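Local coordinates for protein putative drug/sodium antiporter (Escherichia coli, PDB 4Z3N) that probably works as a membrane antiporter of the MATE family, exporting the genotoxin colibactin or its precursor across the cell membrane, at residues G130-A134 with Y155-L159; A336-F341 with F385-L391; V344-V349 with A380-P384. All coordinates share one frame; numbering follows the deposited sequence.

Interaction 1: G130-A134 with Y155-L159; sequences GYVYA and YYYSL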
loop_
_atom_site.group_PDB
_atom_site.type_symbol
_atom_site.label_atom_id
_atom_site.label_comp_id
_atom_site.label_asym_id
_atom_site.label_seq_id
_atom_site.Cartn_x
_atom_site.Cartn_y
_atom_site.Cartn_z
ATOM N N GLY A 130 1.093 16.427 -15.883
ATOM C CA GLY A 130 2.408 15.816 -15.895
ATOM C C GLY A 130 3.293 16.517 -16.906
ATOM O O GLY A 130 4.382 16.978 -16.575
ATOM N N TYR A 131 2.791 16.615 -18.134
ATOM C CA TYR A 131 3.509 17.204 -19.254
ATOM C C TYR A 131 3.882 18.674 -19.047
ATOM O O TYR A 131 5.050 19.045 -19.171
ATOM C CB TYR A 131 2.664 17.061 -20.528
ATOM C CG TYR A 131 3.339 17.533 -21.799
ATOM C CD1 TYR A 131 2.713 18.444 -22.644
ATOM C CD2 TYR A 131 4.601 17.070 -22.154
ATOM C CE1 TYR A 131 3.321 18.878 -23.810
ATOM C CE2 TYR A 131 5.220 17.501 -23.318
ATOM C CZ TYR A 131 4.575 18.405 -24.144
ATOM O OH TYR A 131 5.185 18.835 -25.303
ATOM N N VAL A 132 2.886 19.501 -18.735
ATOM C CA VAL A 132 3.046 20.950 -18.791
ATOM C C VAL A 132 3.848 21.465 -17.612
ATOM O O VAL A 132 4.609 22.426 -17.735
ATOM C CB VAL A 132 1.682 21.669 -18.839
ATOM C CG1 VAL A 132 0.824 21.122 -19.984
ATOM C CG2 VAL A 132 0.964 21.518 -17.524
ATOM N N TYR A 133 3.673 20.829 -16.463
ATOM C CA TYR A 133 4.444 21.185 -15.280
ATOM C C TYR A 133 5.664 20.292 -15.122
ATOM O O TYR A 133 6.320 20.316 -14.086
ATOM C CB TYR A 133 3.560 21.157 -14.032
ATOM C CG TYR A 133 2.740 22.421 -13.898
ATOM C CD1 TYR A 133 1.522 22.559 -14.559
ATOM C CD2 TYR A 133 3.204 23.497 -13.145
ATOM C CE1 TYR A 133 0.772 23.724 -14.456
ATOM C CE2 TYR A 133 2.462 24.667 -13.033
ATOM C CZ TYR A 133 1.246 24.776 -13.689
ATOM O OH TYR A 133 0.514 25.939 -13.571
ATOM N N ALA A 134 5.945 19.488 -16.146
ATOM C CA ALA A 134 7.087 18.562 -16.138
ATOM C C ALA A 134 8.396 19.190 -15.652
ATOM O O ALA A 134 9.072 18.637 -14.786
ATOM C CB ALA A 134 7.289 17.969 -17.535
ATOM N N TYR A 155 10.906 10.306 -17.116
ATOM C CA TYR A 155 9.706 10.942 -16.613
ATOM C C TYR A 155 8.582 10.831 -17.650
ATOM O O TYR A 155 7.450 10.454 -17.337
ATOM C CB TYR A 155 9.990 12.403 -16.259
ATOM C CG TYR A 155 8.749 13.227 -15.930
ATOM C CD1 TYR A 155 8.166 13.182 -14.665
ATOM C CD2 TYR A 155 8.176 14.064 -16.877
ATOM C CE1 TYR A 155 7.050 13.944 -14.365
ATOM C CE2 TYR A 155 7.060 14.823 -16.584
ATOM C CZ TYR A 155 6.504 14.760 -15.329
ATOM O OH TYR A 155 5.391 15.511 -15.045
ATOM N N TYR A 156 8.919 11.145 -18.890
ATOM C CA TYR A 156 7.999 11.057 -20.009
ATOM C C TYR A 156 7.516 9.620 -20.289
ATOM O O TYR A 156 6.341 9.388 -20.536
ATOM C CB TYR A 156 8.675 11.636 -21.249
ATOM C CG TYR A 156 8.640 13.150 -21.364
ATOM C CD1 TYR A 156 7.638 13.911 -20.751
ATOM C CD2 TYR A 156 9.599 13.816 -22.118
ATOM C CE1 TYR A 156 7.611 15.297 -20.889
ATOM C CE2 TYR A 156 9.586 15.188 -22.256
ATOM C CZ TYR A 156 8.600 15.930 -21.650
ATOM O OH TYR A 156 8.636 17.302 -21.826
ATOM N N TYR A 157 8.426 8.657 -20.257
ATOM C CA TYR A 157 8.038 7.266 -20.421
ATOM C C TYR A 157 7.106 6.847 -19.278
ATOM O O TYR A 157 6.138 6.112 -19.494
ATOM C CB TYR A 157 9.274 6.359 -20.474
ATOM C CG TYR A 157 10.170 6.575 -21.683
ATOM C CD1 TYR A 157 9.654 7.035 -22.886
ATOM C CD2 TYR A 157 11.532 6.303 -21.618
ATOM C CE1 TYR A 157 10.465 7.218 -23.993
ATOM C CE2 TYR A 157 12.357 6.491 -22.718
ATOM C CZ TYR A 157 11.818 6.946 -23.905
ATOM O OH TYR A 157 12.640 7.136 -25.006
ATOM N N SER A 158 7.400 7.322 -18.069
ATOM C CA SER A 158 6.522 7.130 -16.913
ATOM C C SER A 158 5.078 7.618 -17.153
ATOM O O SER A 158 4.118 6.989 -16.713
ATOM C CB SER A 158 7.091 7.856 -15.685
ATOM O OG SER A 158 8.303 7.280 -15.222
ATOM N N LEU A 159 4.938 8.756 -17.830
ATOM C CA LEU A 159 3.628 9.296 -18.166
ATOM C C LEU A 159 2.892 8.364 -19.133
ATOM O O LEU A 159 1.664 8.262 -19.110
ATOM C CB LEU A 159 3.747 10.706 -18.777
ATOM C CG LEU A 159 4.267 11.893 -17.944
ATOM C CD1 LEU A 159 4.212 13.195 -18.754
ATOM C CD2 LEU A 159 3.525 12.074 -16.631
#
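Tyr155 turns its ring away from its own backbone N (chi1 171°, CG anti), and this points the phenol across to Gly130 and Ala134. Tyr131 has the same kind of torsion (chi1 -175°). Its side chain sets out away from the other segment, but the torsion swings the ring back toward Tyr156. The contact is a helix-to-helix join within the first MatE region of this MATE-family transporter. It ties the C-terminal end of helix 107-132, and the residues just after it, to the end of helix 149-159. Tyr155 OH donates to the backbone carbonyl Gly130 O, which lies at the ring edge, in plane. The modelled OH to O separation of 2.3 Å is very short, so its exact length is doubtful at this resolution. The acceptor is a carbonyl close to the helix end. Beside this bond, the methyl of Ala134 packs against Tyr155 CE2. The approach is oblique to the ring. Tyr155 also touches Val74 of a nearby loop. On the outer side, Tyr131 and Tyr156 pair less regularly. Their centroids are 6.0 Å apart and the planes meet at 44°, neither a stack nor an edge-to-face pair. Tyr131 CD2 lies 3.7 Å from Tyr156 CE1, which sits at the edge of the Tyr131 ring, in its plane. Neighbouring Tyr131 CE2 is 3.7 Å from Tyr156 OH. Thus the polar bond is on the buried side and the looser aromatic pair on the more exposed side. Leu159, one turn after Tyr155, fills in against the backbone. Its CD2 is 4.0 Å from Gly130 CA, and its CD1 branch lies 3.9 Å from Gly130 C and 3.8 Å from Tyr131 N.

Interaction 2: A336-F341 with F385-L391; sequences AVALAF and FVAISLL. With OLC ((2R)-2,3-dihydroxypropyl (9Z)-octadec-9-enoate), chain B.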
loop_
_atom_site.group_PDB
_atom_site.type_symbol
_atom_site.label_atom_id
_atom_site.label_comp_id
_atom_site.label_asym_id
_atom_site.label_seq_id
_atom_site.Cartn_x
_atom_site.Cartn_y
_atom_site.Cartn_z
ATOM N N ALA A 336 -9.348 -10.817 11.773
ATOM C CA ALA A 336 -8.230 -10.190 11.075
ATOM C C ALA A 336 -7.161 -9.644 12.037
ATOM O O ALA A 336 -5.966 -9.851 11.810
ATOM C CB ALA A 336 -8.740 -9.073 10.179
ATOM N N VAL A 337 -7.574 -8.934 13.088
ATOM C CA VAL A 337 -6.589 -8.388 14.025
ATOM C C VAL A 337 -5.826 -9.550 14.685
ATOM O O VAL A 337 -4.607 -9.481 14.853
ATOM C CB VAL A 337 -7.230 -7.474 15.127
ATOM C CG1 VAL A 337 -6.232 -7.214 16.233
ATOM C CG2 VAL A 337 -7.715 -6.156 14.545
ATOM N N ALA A 338 -6.549 -10.623 15.036
ATOM C CA ALA A 338 -5.927 -11.795 15.636
ATOM C C ALA A 338 -4.887 -12.414 14.695
ATOM O O ALA A 338 -3.769 -12.711 15.111
ATOM C CB ALA A 338 -6.967 -12.816 16.017
ATOM N N LEU A 339 -5.231 -12.583 13.423
ATOM C CA LEU A 339 -4.253 -13.116 12.466
ATOM C C LEU A 339 -3.053 -12.194 12.281
ATOM O O LEU A 339 -1.900 -12.629 12.422
ATOM C CB LEU A 339 -4.898 -13.373 11.103
ATOM C CG LEU A 339 -5.947 -14.474 11.095
ATOM C CD1 LEU A 339 -6.696 -14.468 9.747
ATOM C CD2 LEU A 339 -5.309 -15.839 11.429
ATOM N N ALA A 340 -3.339 -10.931 11.962
ATOM C CA ALA A 340 -2.320 -9.937 11.632
ATOM C C ALA A 340 -1.398 -9.665 12.791
ATOM O O ALA A 340 -0.187 -9.593 12.638
ATOM C CB ALA A 340 -2.967 -8.639 11.176
ATOM N N PHE A 341 -1.973 -9.490 13.958
ATOM C CA PHE A 341 -1.166 -9.229 15.137
ATOM C C PHE A 341 -0.199 -10.407 15.355
ATOM O O PHE A 341 0.987 -10.219 15.585
ATOM C CB PHE A 341 -2.074 -9.009 16.358
ATOM C CG PHE A 341 -1.374 -8.439 17.541
ATOM C CD1 PHE A 341 -0.616 -9.240 18.367
ATOM C CD2 PHE A 341 -1.480 -7.094 17.831
ATOM C CE1 PHE A 341 0.027 -8.698 19.462
ATOM C CE2 PHE A 341 -0.823 -6.544 18.918
ATOM C CZ PHE A 341 -0.078 -7.347 19.733
ATOM N N PHE A 385 1.028 -3.826 16.773
ATOM C CA PHE A 385 -0.010 -2.917 17.235
ATOM C C PHE A 385 -0.553 -2.025 16.109
ATOM O O PHE A 385 -1.702 -1.599 16.167
ATOM C CB PHE A 385 0.523 -2.073 18.390
ATOM C CG PHE A 385 0.572 -2.817 19.695
ATOM C CD1 PHE A 385 1.719 -3.488 20.075
ATOM C CD2 PHE A 385 -0.558 -2.884 20.521
ATOM C CE1 PHE A 385 1.759 -4.198 21.258
ATOM C CE2 PHE A 385 -0.521 -3.579 21.711
ATOM C CZ PHE A 385 0.642 -4.239 22.083
ATOM N N VAL A 386 0.265 -1.763 15.083
ATOM C CA VAL A 386 -0.170 -1.043 13.890
ATOM C C VAL A 386 -1.380 -1.742 13.236
ATOM O O VAL A 386 -2.255 -1.088 12.657
ATOM C CB VAL A 386 1.005 -0.903 12.857
ATOM C CG1 VAL A 386 0.556 -0.196 11.563
ATOM C CG2 VAL A 386 2.174 -0.167 13.477
ATOM N N ALA A 387 -1.439 -3.068 13.347
ATOM C CA ALA A 387 -2.538 -3.835 12.758
ATOM C C ALA A 387 -3.891 -3.388 13.287
ATOM O O ALA A 387 -4.888 -3.403 12.570
ATOM C CB ALA A 387 -2.354 -5.305 13.010
ATOM N N ILE A 388 -3.929 -2.978 14.543
ATOM C CA ILE A 388 -5.209 -2.675 15.169
ATOM C C ILE A 388 -5.878 -1.467 14.514
ATOM O O ILE A 388 -7.043 -1.541 14.105
ATOM C CB ILE A 388 -5.037 -2.465 16.693
ATOM C CG1 ILE A 388 -4.576 -3.784 17.338
ATOM C CG2 ILE A 388 -6.352 -2.025 17.320
ATOM C CD1 ILE A 388 -3.715 -3.619 18.541
ATOM N N SER A 389 -5.140 -0.368 14.371
ATOM C CA SER A 389 -5.691 0.819 13.722
ATOM C C SER A 389 -5.710 0.715 12.187
ATOM O O SER A 389 -6.639 1.207 11.537
ATOM C CB SER A 389 -4.922 2.058 14.150
ATOM O OG SER A 389 -3.663 2.075 13.524
ATOM N N LEU A 390 -4.711 0.062 11.599
ATOM C CA LEU A 390 -4.701 -0.063 10.145
ATOM C C LEU A 390 -5.859 -0.938 9.579
ATOM O O LEU A 390 -6.449 -0.593 8.553
ATOM C CB LEU A 390 -3.350 -0.586 9.679
ATOM C CG LEU A 390 -3.214 -0.590 8.159
ATOM C CD1 LEU A 390 -1.905 0.000 7.789
ATOM C CD2 LEU A 390 -3.339 -1.994 7.561
ATOM N N LEU A 391 -6.191 -2.045 10.246
ATOM C CA LEU A 391 -7.367 -2.840 9.889
ATOM C C LEU A 391 -8.673 -2.090 10.206
ATOM O O LEU A 391 -9.659 -2.194 9.460
ATOM C CB LEU A 391 -7.343 -4.201 10.602
ATOM C CG LEU A 391 -6.236 -5.177 10.146
ATOM C CD1 LEU A 391 -6.161 -6.448 11.020
ATOM C CD2 LEU A 391 -6.369 -5.525 8.648
HETATM C C18 OLC B . 1.542 1.935 7.348
HETATM C C10 OLC B . 6.744 1.495 14.424
HETATM C C9 OLC B . 7.492 1.259 13.327
HETATM C C17 OLC B . 2.581 1.664 8.418
HETATM C C11 OLC B . 5.702 2.597 14.438
HETATM C C8 OLC B . 8.950 0.860 13.491
HETATM C C24 OLC B . 6.490 9.655 13.560
HETATM C C16 OLC B . 2.411 2.668 9.536
HETATM C C12 OLC B . 5.633 3.346 13.113
HETATM C C7 OLC B . 9.609 0.550 12.159
HETATM C C15 OLC B . 3.366 2.356 10.681
HETATM C C13 OLC B . 4.171 3.596 12.738
HETATM C C6 OLC B . 9.953 1.826 11.415
HETATM C C14 OLC B . 3.941 3.651 11.238
HETATM C C5 OLC B . 10.633 2.819 12.334
HETATM C C4 OLC B . 10.498 4.224 11.763
HETATM C C3 OLC B . 9.059 4.502 11.376
HETATM C C2 OLC B . 8.794 5.987 11.214
HETATM C C21 OLC B . 5.676 7.444 12.744
HETATM C C1 OLC B . 7.331 6.290 11.510
HETATM C C22 OLC B . 5.276 8.863 13.109
HETATM O O19 OLC B . 6.451 5.468 11.296
HETATM O O25 OLC B . 6.442 10.949 12.993
HETATM O O23 OLC B . 4.704 9.501 11.983
HETATM O O20 OLC B . 6.978 7.468 12.183
#
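Phe385 opens this contact by receiving the ring of Phe341 on one face. It is an interhelical packing of two transmembrane helices, 326-358 and 382-399, within the second MatE region of the transporter. The short segments run roughly antiparallel, at 145°, with axes 8.7 Å apart. The aromatic pair is T-shaped: the planes meet at 83° and the centroids lie 5.1 Å apart. Phe341 supplies the edge, and its CE2 stands over the centre of the Phe385 ring. The Phe341 torsion, with CG anti to N (chi1 -167°), carries its ring to that face. Phe385 also meets the ring of Phe444 on helix 432-453. Val386 touches the bound monoolein instead of residues 336-341, its CG1 lying 3.9 Å from the acyl carbon C15. Ala387 brings the backbones close. Its CB sits 3.9 Å from Ala340 CB, small against small. Ile388 reaches back along the helix face. Its CD1 meets Phe341 CE2 at 4.1 Å, obliquely to the ring, and its CG1 meets Val337 CG1 at 4.0 Å. Ser389 faces away from this contact, and its OG is hydrogen-bonded to Arg412 NH1. Leu390 CD1 reaches the methyl end of the same lipid chain, whose head group is hydrogen-bonded to His413 O. Leu391 closes the row with a single branch among three residues: its CD1 lies near Ala336 CB, Ala340 CB and Val337 CG2, and is 3.5 Å from the carbonyl Ala336 O.

Interaction 3: V344-V349 with A380-P384; sequences VLVLAV and ALALP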
loop_
_atom_site.group_PDB
_atom_site.type_symbol
_atom_site.label_atom_id
_atom_site.label_comp_id
_atom_site.label_asym_id
_atom_site.label_seq_id
_atom_site.Cartn_x
_atom_site.Cartn_y
_atom_site.Cartn_z
ATOM N N VAL A 344 2.625 -10.659 12.635
ATOM C CA VAL A 344 3.572 -9.549 12.669
ATOM C C VAL A 344 4.413 -9.558 13.959
ATOM O O VAL A 344 5.587 -9.170 13.939
ATOM C CB VAL A 344 2.875 -8.173 12.516
ATOM C CG1 VAL A 344 3.844 -7.047 12.829
ATOM C CG2 VAL A 344 2.321 -8.003 11.124
ATOM N N LEU A 345 3.828 -10.011 15.068
ATOM C CA LEU A 345 4.575 -10.112 16.316
ATOM C C LEU A 345 5.788 -11.063 16.181
ATOM O O LEU A 345 6.917 -10.730 16.602
ATOM C CB LEU A 345 3.663 -10.568 17.437
ATOM C CG LEU A 345 4.335 -10.867 18.780
ATOM C CD1 LEU A 345 4.827 -9.556 19.425
ATOM C CD2 LEU A 345 3.380 -11.664 19.706
ATOM N N VAL A 346 5.551 -12.225 15.574
ATOM C CA VAL A 346 6.617 -13.171 15.239
ATOM C C VAL A 346 7.703 -12.554 14.329
ATOM O O VAL A 346 8.893 -12.667 14.614
ATOM C CB VAL A 346 6.036 -14.442 14.580
ATOM C CG1 VAL A 346 7.158 -15.365 14.061
ATOM C CG2 VAL A 346 5.157 -15.160 15.576
ATOM N N LEU A 347 7.298 -11.896 13.252
ATOM C CA LEU A 347 8.266 -11.303 12.340
ATOM C C LEU A 347 9.037 -10.173 13.019
ATOM O O LEU A 347 10.227 -9.965 12.754
ATOM C CB LEU A 347 7.578 -10.793 11.078
ATOM C CG LEU A 347 7.039 -11.932 10.222
ATOM C CD1 LEU A 347 6.426 -11.394 8.962
ATOM C CD2 LEU A 347 8.164 -12.872 9.889
ATOM N N ALA A 348 8.352 -9.468 13.913
ATOM C CA ALA A 348 8.945 -8.381 14.681
ATOM C C ALA A 348 10.018 -8.886 15.669
ATOM O O ALA A 348 11.118 -8.345 15.726
ATOM C CB ALA A 348 7.846 -7.618 15.416
ATOM N N VAL A 349 9.676 -9.918 16.437
ATOM C CA VAL A 349 10.598 -10.572 17.362
ATOM C C VAL A 349 11.799 -11.166 16.615
ATOM O O VAL A 349 12.930 -11.073 17.086
ATOM C CB VAL A 349 9.868 -11.689 18.205
ATOM C CG1 VAL A 349 10.861 -12.490 19.033
ATOM C CG2 VAL A 349 8.842 -11.064 19.130
ATOM N N ALA A 380 10.154 -1.974 17.284
ATOM C CA ALA A 380 9.693 -3.154 16.550
ATOM C C ALA A 380 8.386 -3.737 17.081
ATOM O O ALA A 380 7.512 -4.107 16.305
ATOM C CB ALA A 380 10.757 -4.228 16.553
ATOM N N LEU A 381 8.256 -3.817 18.398
ATOM C CA LEU A 381 7.060 -4.390 18.990
ATOM C C LEU A 381 5.827 -3.533 18.725
ATOM O O LEU A 381 4.701 -4.021 18.846
ATOM C CB LEU A 381 7.248 -4.595 20.496
ATOM C CG LEU A 381 8.180 -5.755 20.846
ATOM C CD1 LEU A 381 8.489 -5.823 22.339
ATOM C CD2 LEU A 381 7.526 -7.018 20.363
ATOM N N ALA A 382 6.028 -2.270 18.366
ATOM C CA ALA A 382 4.901 -1.422 18.004
ATOM C C ALA A 382 4.242 -1.954 16.737
ATOM O O ALA A 382 3.029 -1.841 16.579
ATOM C CB ALA A 382 5.327 0.008 17.810
ATOM N N LEU A 383 5.032 -2.568 15.860
ATOM C CA LEU A 383 4.536 -2.965 14.546
ATOM C C LEU A 383 3.231 -3.783 14.571
ATOM O O LEU A 383 2.304 -3.464 13.831
ATOM C CB LEU A 383 5.619 -3.723 13.783
ATOM C CG LEU A 383 6.648 -2.794 13.126
ATOM C CD1 LEU A 383 7.888 -3.539 12.694
ATOM C CD2 LEU A 383 6.049 -2.075 11.931
ATOM N N PRO A 384 3.147 -4.825 15.416
ATOM C CA PRO A 384 1.927 -5.650 15.451
ATOM C C PRO A 384 0.731 -4.833 15.959
ATOM O O PRO A 384 -0.429 -5.076 15.590
ATOM C CB PRO A 384 2.287 -6.782 16.415
ATOM C CG PRO A 384 3.492 -6.278 17.201
ATOM C CD PRO A 384 4.218 -5.372 16.267
#
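The two backbones pass in opposite directions and come close at both ends of the contact, with Val344 and Pro384 CA atoms 5.1 Å apart and Ala348 and Ala380 CA atoms 5.6 Å apart. Both segments lie in the second MatE region. Helix 326-358 meets the start of helix 382-399 here, whose first turn is weakly bonded. Val344 does much of the work with one branch. Its CG1 stands anti to its backbone N (chi1 169°) and lies over the Leu383-Pro384 peptide. CG1 is 3.5 Å from Pro384 N and 3.9 Å from Leu383 CB. The proline ring lies against Val344 and Leu345: its CD faces Val344 CG1, while its CB is 3.8 Å from Leu345 N. Leu345 extends past the CG corner of the ring toward Leu381. There, Leu345 CD1 and Leu381 CD2 meet at 3.8 Å, and the two side chains cross obliquely. Val349 CG2 makes only a distant touch with the same Leu381 methyl. One turn after Val344, Ala348 CB lies 3.6 Å from Ala380 O, a backbone carbonyl. The surroundings are apolar too, with Val344 touching Met306 and Leu383 touching Ile303 of helix 286-322. Proline has no N-H, so Pro384 cannot give Ala380 O the usual bond from four residues on. That carbonyl instead accepts the bond from Leu383 N. The missing proline N-H is consistent with the weak helical bonding here. The contact itself is wholly apolar on its side chains. It is therefore held by shape and burial, and no polar bond between the segments fixes its register.

Interaction 1 comes first along the chain and stands apart. Its centre is about 38 Å from that of interaction 2 and about 40 Å from that of interaction 3, on the opposite side of the chain's centre. It belongs to the first MatE region, the others to the second. Interactions 2 and 3 share helices 326-358 and 382-399, with centres about 11 Å apart. Residues 344-349 and 380-384 lie between 336-341 and 385-391 in sequence, so the two contacts form one continuous antiparallel interface. They touch where Phe341 CD2 meets Pro384 O, at 3.2 Å. Each contact thus joins helices inside a single MatE region.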